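Local coordinates for protein 11S globulin (Wrightia tinctoria, PDB 5WXU) that probably serves as a seed storage protein, a hexameric globulin built of paired cupin domains, and binds the plant hormone auxin, at residues P101-V106 with V159-A164; I183-N188 with L329-N334. All blocks are in the same frame, centred on the assembly; numbering follows the deposited sequence.

Contact 1. Residues P101-V106 with V159-A164; sequences PMLIIV and VIALPA
Within the jelly-roll beta-barrel of the N-terminal cupin domain, the strand that begins at Met102 pairs with the one that ends at Leu162, and the pairing illustrates how one backbone scaffold serves two apolar layers. The short strand segments run at 158° to each other, 4.5 Å apart at closest approach. Met102 with Leu162 and Ile104 with Ile160 are the hydrogen-bonded pairs, each tied by two N-H...O bonds; the straightest is Leu162 N to Met102 O (3.0 Å, 172°), and the shortest runs from Ile104 N to Ile160 O (2.7 Å). Leu103 with Ala161, between these two, and Ile105 with Val159, beyond them, are the non-hydrogen-bonded pairs.

Met102, Ile104, Ile160 and Leu162 share the face turned to the domain interior, where His168 of strand 168-172 meets both Met102 and Leu162. With CG wedged between its backbone N and carbonyl carbon (chi1 67°), Met102 sends an extended chain alongside Leu162, both pointing the same way. Its CE lies over CB and CD1 of Leu162, although 3.2 Å between CE and CD1 is so short that the exact methyl position is doubtful. With an alanine here, Leu162 would probably lose the long side chain that runs beside it, leaving a gap next to His168. Farther along, the side chains of Ile104 and Leu162 cross at a slant, CD1 to CD1 4.0 Å.

The opposite face carries Leu103, Ile105, Val159 and Ala161. Leu326 of helix 325-329, which belongs to the second cupin domain, covers Leu103 and Ala161, making this layer part of the seam between domains. There CD1 of Leu103 meets Val159 CG1 at 4.2 Å, and the other branch, CD2, lies 3.6 Å from Ala161 CB.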
loop_
_atom_site.group_PDB
_atom_site.type_symbol
_atom_site.label_atom_id
_atom_site.label_comp_id
_atom_site.label_asym_id
_atom_site.label_seq_id
_atom_site.Cartn_x
_atom_site.Cartn_y
_atom_site.Cartn_z
ATOM N N PRO B 101 -20.059 -9.960 4.345
ATOM C CA PRO B 101 -19.167 -11.048 3.895
ATOM C C PRO B 101 -19.290 -12.280 4.818
ATOM O O PRO B 101 -19.874 -12.181 5.921
ATOM C CB PRO B 101 -17.807 -10.424 3.951
ATOM C CG PRO B 101 -17.921 -9.446 5.103
ATOM C CD PRO B 101 -19.321 -8.915 5.091
ATOM N N MET B 102 -18.817 -13.410 4.330
ATOM C CA MET B 102 -18.978 -14.670 5.045
ATOM C C MET B 102 -17.846 -15.594 4.759
ATOM O O MET B 102 -17.239 -15.504 3.705
ATOM C CB MET B 102 -20.297 -15.316 4.617
ATOM C CG MET B 102 -20.256 -15.752 3.172
ATOM S SD MET B 102 -21.899 -15.908 2.482
ATOM C CE MET B 102 -21.643 -15.573 0.813
ATOM N N LEU B 103 -17.548 -16.509 5.676
ATOM C CA LEU B 103 -16.877 -17.719 5.404
ATOM C C LEU B 103 -17.902 -18.895 5.470
ATOM O O LEU B 103 -18.805 -18.921 6.373
ATOM C CB LEU B 103 -15.814 -17.948 6.412
ATOM C CG LEU B 103 -14.718 -16.899 6.507
ATOM C CD1 LEU B 103 -13.600 -17.476 7.309
ATOM C CD2 LEU B 103 -14.182 -16.509 5.142
ATOM N N ILE B 104 -17.787 -19.777 4.505
ATOM C CA ILE B 104 -18.618 -21.021 4.447
ATOM C C ILE B 104 -17.721 -22.206 4.710
ATOM O O ILE B 104 -16.723 -22.379 4.027
ATOM C CB ILE B 104 -19.267 -21.146 3.082
ATOM C CG1 ILE B 104 -20.177 -19.965 2.820
ATOM C CG2 ILE B 104 -20.152 -22.435 3.038
ATOM C CD1 ILE B 104 -20.751 -19.851 1.444
ATOM N N ILE B 105 -18.023 -23.019 5.724
ATOM C CA ILE B 105 -17.284 -24.248 6.022
ATOM C C ILE B 105 -18.097 -25.409 5.469
ATOM O O ILE B 105 -19.267 -25.548 5.787
ATOM C CB ILE B 105 -17.095 -24.423 7.515
ATOM C CG1 ILE B 105 -16.188 -23.322 8.038
ATOM C CG2 ILE B 105 -16.482 -25.789 7.823
ATOM C CD1 ILE B 105 -16.520 -23.056 9.457
ATOM N N VAL B 106 -17.506 -26.169 4.591
ATOM C CA VAL B 106 -18.164 -27.371 4.073
ATOM C C VAL B 106 -17.910 -28.475 5.072
ATOM O O VAL B 106 -16.833 -29.111 5.091
ATOM C CB VAL B 106 -17.716 -27.749 2.669
ATOM C CG1 VAL B 106 -18.586 -28.953 2.193
ATOM C CG2 VAL B 106 -17.818 -26.527 1.740
ATOM N N VAL B 159 -13.131 -24.098 3.083
ATOM C CA VAL B 159 -13.580 -22.911 3.683
ATOM C C VAL B 159 -13.621 -21.961 2.528
ATOM O O VAL B 159 -12.617 -21.743 1.852
ATOM C CB VAL B 159 -12.646 -22.397 4.768
ATOM C CG1 VAL B 159 -13.167 -21.100 5.314
ATOM C CG2 VAL B 159 -12.546 -23.387 5.903
ATOM N N ILE B 160 -14.776 -21.343 2.322
ATOM C CA ILE B 160 -15.025 -20.504 1.148
ATOM C C ILE B 160 -15.286 -19.084 1.651
ATOM O O ILE B 160 -16.022 -18.895 2.598
ATOM C CB ILE B 160 -16.317 -20.960 0.404
ATOM C CG1 ILE B 160 -16.268 -22.440 -0.002
ATOM C CG2 ILE B 160 -16.648 -20.134 -0.819
ATOM C CD1 ILE B 160 -17.607 -23.156 0.142
ATOM N N ALA B 161 -14.718 -18.093 0.996
ATOM C CA ALA B 161 -14.795 -16.736 1.417
ATOM C C ALA B 161 -15.481 -15.928 0.398
ATOM O O ALA B 161 -14.992 -15.853 -0.763
ATOM C CB ALA B 161 -13.365 -16.170 1.639
ATOM N N LEU B 162 -16.559 -15.246 0.778
ATOM C CA LEU B 162 -17.293 -14.402 -0.197
ATOM C C LEU B 162 -17.584 -13.008 0.305
ATOM O O LEU B 162 -18.019 -12.829 1.437
ATOM C CB LEU B 162 -18.636 -15.066 -0.503
ATOM C CG LEU B 162 -18.570 -16.415 -1.250
ATOM C CD1 LEU B 162 -19.899 -17.129 -1.424
ATOM C CD2 LEU B 162 -17.951 -16.234 -2.600
ATOM N N PRO B 163 -17.397 -11.977 -0.532
ATOM C CA PRO B 163 -17.764 -10.638 -0.150
ATOM C C PRO B 163 -19.264 -10.425 -0.048
ATOM O O PRO B 163 -20.101 -11.108 -0.719
ATOM C CB PRO B 163 -17.183 -9.766 -1.285
ATOM C CG PRO B 163 -16.181 -10.654 -1.931
ATOM C CD PRO B 163 -16.721 -12.001 -1.836
ATOM N N ALA B 164 -19.586 -9.335 0.634
ATOM C CA ALA B 164 -20.929 -8.766 0.602
ATOM C C ALA B 164 -21.295 -8.365 -0.800
ATOM O O ALA B 164 -20.449 -7.885 -1.578
ATOM C CB ALA B 164 -21.084 -7.554 1.529
#

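Contact 2. Residues I183-N188 with L329-N334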
loop_
_atom_site.group_PDB
_atom_site.type_symbol
_atom_site.label_atom_id
_atom_site.label_comp_id
_atom_site.label_asym_id
_atom_site.label_seq_id
_atom_site.Cartn_x
_atom_site.Cartn_y
_atom_site.Cartn_z
ATOM N N ILE B 183 -20.809 -18.350 8.425
ATOM C CA ILE B 183 -20.585 -17.320 9.409
ATOM C C ILE B 183 -20.566 -16.016 8.625
ATOM O O ILE B 183 -19.669 -15.750 7.798
ATOM C CB ILE B 183 -19.298 -17.489 10.175
ATOM C CG1 ILE B 183 -19.176 -18.848 10.835
ATOM C CG2 ILE B 183 -19.186 -16.420 11.262
ATOM C CD1 ILE B 183 -20.369 -19.295 11.659
ATOM N N HIS B 184 -21.572 -15.203 8.876
ATOM C CA HIS B 184 -21.660 -13.845 8.292
ATOM C C HIS B 184 -21.103 -12.824 9.236
ATOM O O HIS B 184 -21.480 -12.835 10.413
ATOM C CB HIS B 184 -23.084 -13.455 7.943
ATOM C CG HIS B 184 -23.619 -14.078 6.707
ATOM N ND1 HIS B 184 -24.432 -15.190 6.766
ATOM C CD2 HIS B 184 -23.567 -13.717 5.389
ATOM C CE1 HIS B 184 -24.787 -15.548 5.550
ATOM N NE2 HIS B 184 -24.273 -14.679 4.691
ATOM N N ASP B 185 -20.199 -11.963 8.752
ATOM C CA ASP B 185 -19.554 -10.945 9.605
ATOM C C ASP B 185 -20.322 -9.651 9.484
ATOM O O ASP B 185 -20.076 -8.817 8.575
ATOM C CB ASP B 185 -18.089 -10.817 9.162
ATOM C CG ASP B 185 -17.333 -9.847 9.972
ATOM O OD1 ASP B 185 -17.886 -9.351 10.989
ATOM O OD2 ASP B 185 -16.195 -9.498 9.500
ATOM N N LEU B 186 -21.306 -9.465 10.348
ATOM C CA LEU B 186 -22.153 -8.288 10.244
ATOM C C LEU B 186 -21.456 -6.966 10.512
ATOM O O LEU B 186 -21.828 -5.970 9.943
ATOM C CB LEU B 186 -23.307 -8.380 11.257
ATOM C CG LEU B 186 -24.195 -9.619 11.064
ATOM C CD1 LEU B 186 -25.267 -9.597 12.162
ATOM C CD2 LEU B 186 -24.836 -9.734 9.713
ATOM N N SER B 187 -20.478 -6.927 11.394
ATOM C CA SER B 187 -19.844 -5.695 11.767
ATOM C C SER B 187 -18.788 -5.260 10.778
ATOM O O SER B 187 -18.127 -4.254 11.011
ATOM C CB SER B 187 -19.235 -5.723 13.190
ATOM O OG SER B 187 -17.986 -6.407 13.240
ATOM N N ASN B 188 -18.601 -6.026 9.732
ATOM C CA ASN B 188 -17.576 -5.751 8.694
ATOM C C ASN B 188 -17.798 -4.414 8.023
ATOM O O ASN B 188 -18.896 -3.998 7.831
ATOM C CB ASN B 188 -17.624 -6.891 7.651
ATOM C CG ASN B 188 -16.337 -7.000 6.847
ATOM O OD1 ASN B 188 -16.140 -6.257 5.833
ATOM N ND2 ASN B 188 -15.500 -7.977 7.216
ATOM N N LEU B 329 -11.445 -9.010 3.061
ATOM C CA LEU B 329 -12.576 -9.402 3.917
ATOM C C LEU B 329 -12.341 -9.238 5.409
ATOM O O LEU B 329 -13.306 -9.230 6.186
ATOM C CB LEU B 329 -13.035 -10.811 3.556
ATOM C CG LEU B 329 -13.528 -11.053 2.131
ATOM C CD1 LEU B 329 -14.068 -12.478 2.116
ATOM C CD2 LEU B 329 -14.588 -10.018 1.747
ATOM N N GLN B 330 -11.079 -9.169 5.820
ATOM C CA GLN B 330 -10.671 -9.036 7.234
ATOM C C GLN B 330 -11.244 -10.210 8.051
ATOM O O GLN B 330 -11.766 -10.023 9.127
ATOM C CB GLN B 330 -11.149 -7.702 7.811
ATOM C CG GLN B 330 -10.727 -6.566 6.867
ATOM C CD GLN B 330 -10.687 -5.238 7.561
ATOM O OE1 GLN B 330 -11.497 -4.973 8.417
ATOM N NE2 GLN B 330 -9.743 -4.379 7.163
ATOM N N LEU B 331 -11.062 -11.407 7.518
ATOM C CA LEU B 331 -11.436 -12.657 8.202
ATOM C C LEU B 331 -10.311 -13.678 8.065
ATOM O O LEU B 331 -9.460 -13.586 7.125
ATOM C CB LEU B 331 -12.722 -13.191 7.569
ATOM C CG LEU B 331 -13.988 -12.356 7.775
ATOM C CD1 LEU B 331 -15.044 -12.852 6.798
ATOM C CD2 LEU B 331 -14.526 -12.518 9.194
ATOM N N SER B 332 -10.319 -14.647 9.002
ATOM C CA SER B 332 -9.350 -15.730 9.039
ATOM C C SER B 332 -10.119 -16.976 9.480
ATOM O O SER B 332 -11.184 -16.850 10.083
ATOM C CB SER B 332 -8.289 -15.489 10.146
ATOM O OG SER B 332 -7.542 -14.307 10.062
ATOM N N ALA B 333 -9.489 -18.129 9.309
ATOM C CA ALA B 333 -10.049 -19.365 9.901
ATOM C C ALA B 333 -8.999 -20.342 10.210
ATOM O O ALA B 333 -7.867 -20.125 9.918
ATOM C CB ALA B 333 -11.038 -19.972 8.897
ATOM N N ASN B 334 -9.362 -21.371 10.967
ATOM C CA ASN B 334 -8.474 -22.515 11.254
ATOM C C ASN B 334 -9.286 -23.784 11.450
ATOM O O ASN B 334 -10.464 -23.706 11.675
ATOM C CB ASN B 334 -7.507 -22.215 12.384
ATOM C CG ASN B 334 -8.160 -22.238 13.744
ATOM O OD1 ASN B 334 -8.914 -23.152 14.025
ATOM N ND2 ASN B 334 -7.851 -21.289 14.589
#
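Asn188 and Leu329 join the two cupin domains of the subunit, bringing a type I beta turn (Asp185 to Asn188) at the end of strand 178-185 against the C-terminal end of helix 325-329. The polar part centres on one amide nitrogen. Asn188 ND2 donates to Leu329 O (2.7 Å), tilted 28° from that carbonyl's plane, and also to Asp185 OD2 (2.8 Å), in a nearly straight bond that meets the carboxylate from above its plane. Both acceptors lie close to the plane of the amide, whose rotation is thereby fixed; Asn188 OD1 is held by Glu190 N. The chain leaves the helix at Gln330 with a positive phi.

Charge enters from outside: Arg28 of a second subunit forms a salt bridge with Asp185 OD2, which would probably favour the ionised carboxylate and links the domain junction to the assembly.

The van der Waals part is small. With its CG anti to the backbone N (chi1 -179°), Asp185 carries its carboxylate alongside Leu331, the two side chains running opposite ways, while Leu331 packs on Leu103 of the neighbouring strand. Leu331 CD2 touches Asp185 CB at 3.9 Å and comes within 3.5 Å of Asp185 OD2.

Both contacts are buried, yet they show how chemistry follows position in a fold. Contact 1 holds together two strands of a single domain, through regular backbone bonding and aliphatic packing, and no other subunit reaches it. Contact 2 spans the two cupin domains with a far smaller interface, relies on side-chain polarity, and lies within reach of a second subunit. They meet in one sheet, since strands 102-108 and 178-185 are neighbours: Asp185 N probably bonds to Pro101 O, and Ile183 N to Leu103 O. The ring of Pro101 also packs against the amide of Asn188, with CG to CG at 3.4 Å, while helix 325-329 covers one face of contact 1 and supplies Leu329 to contact 2.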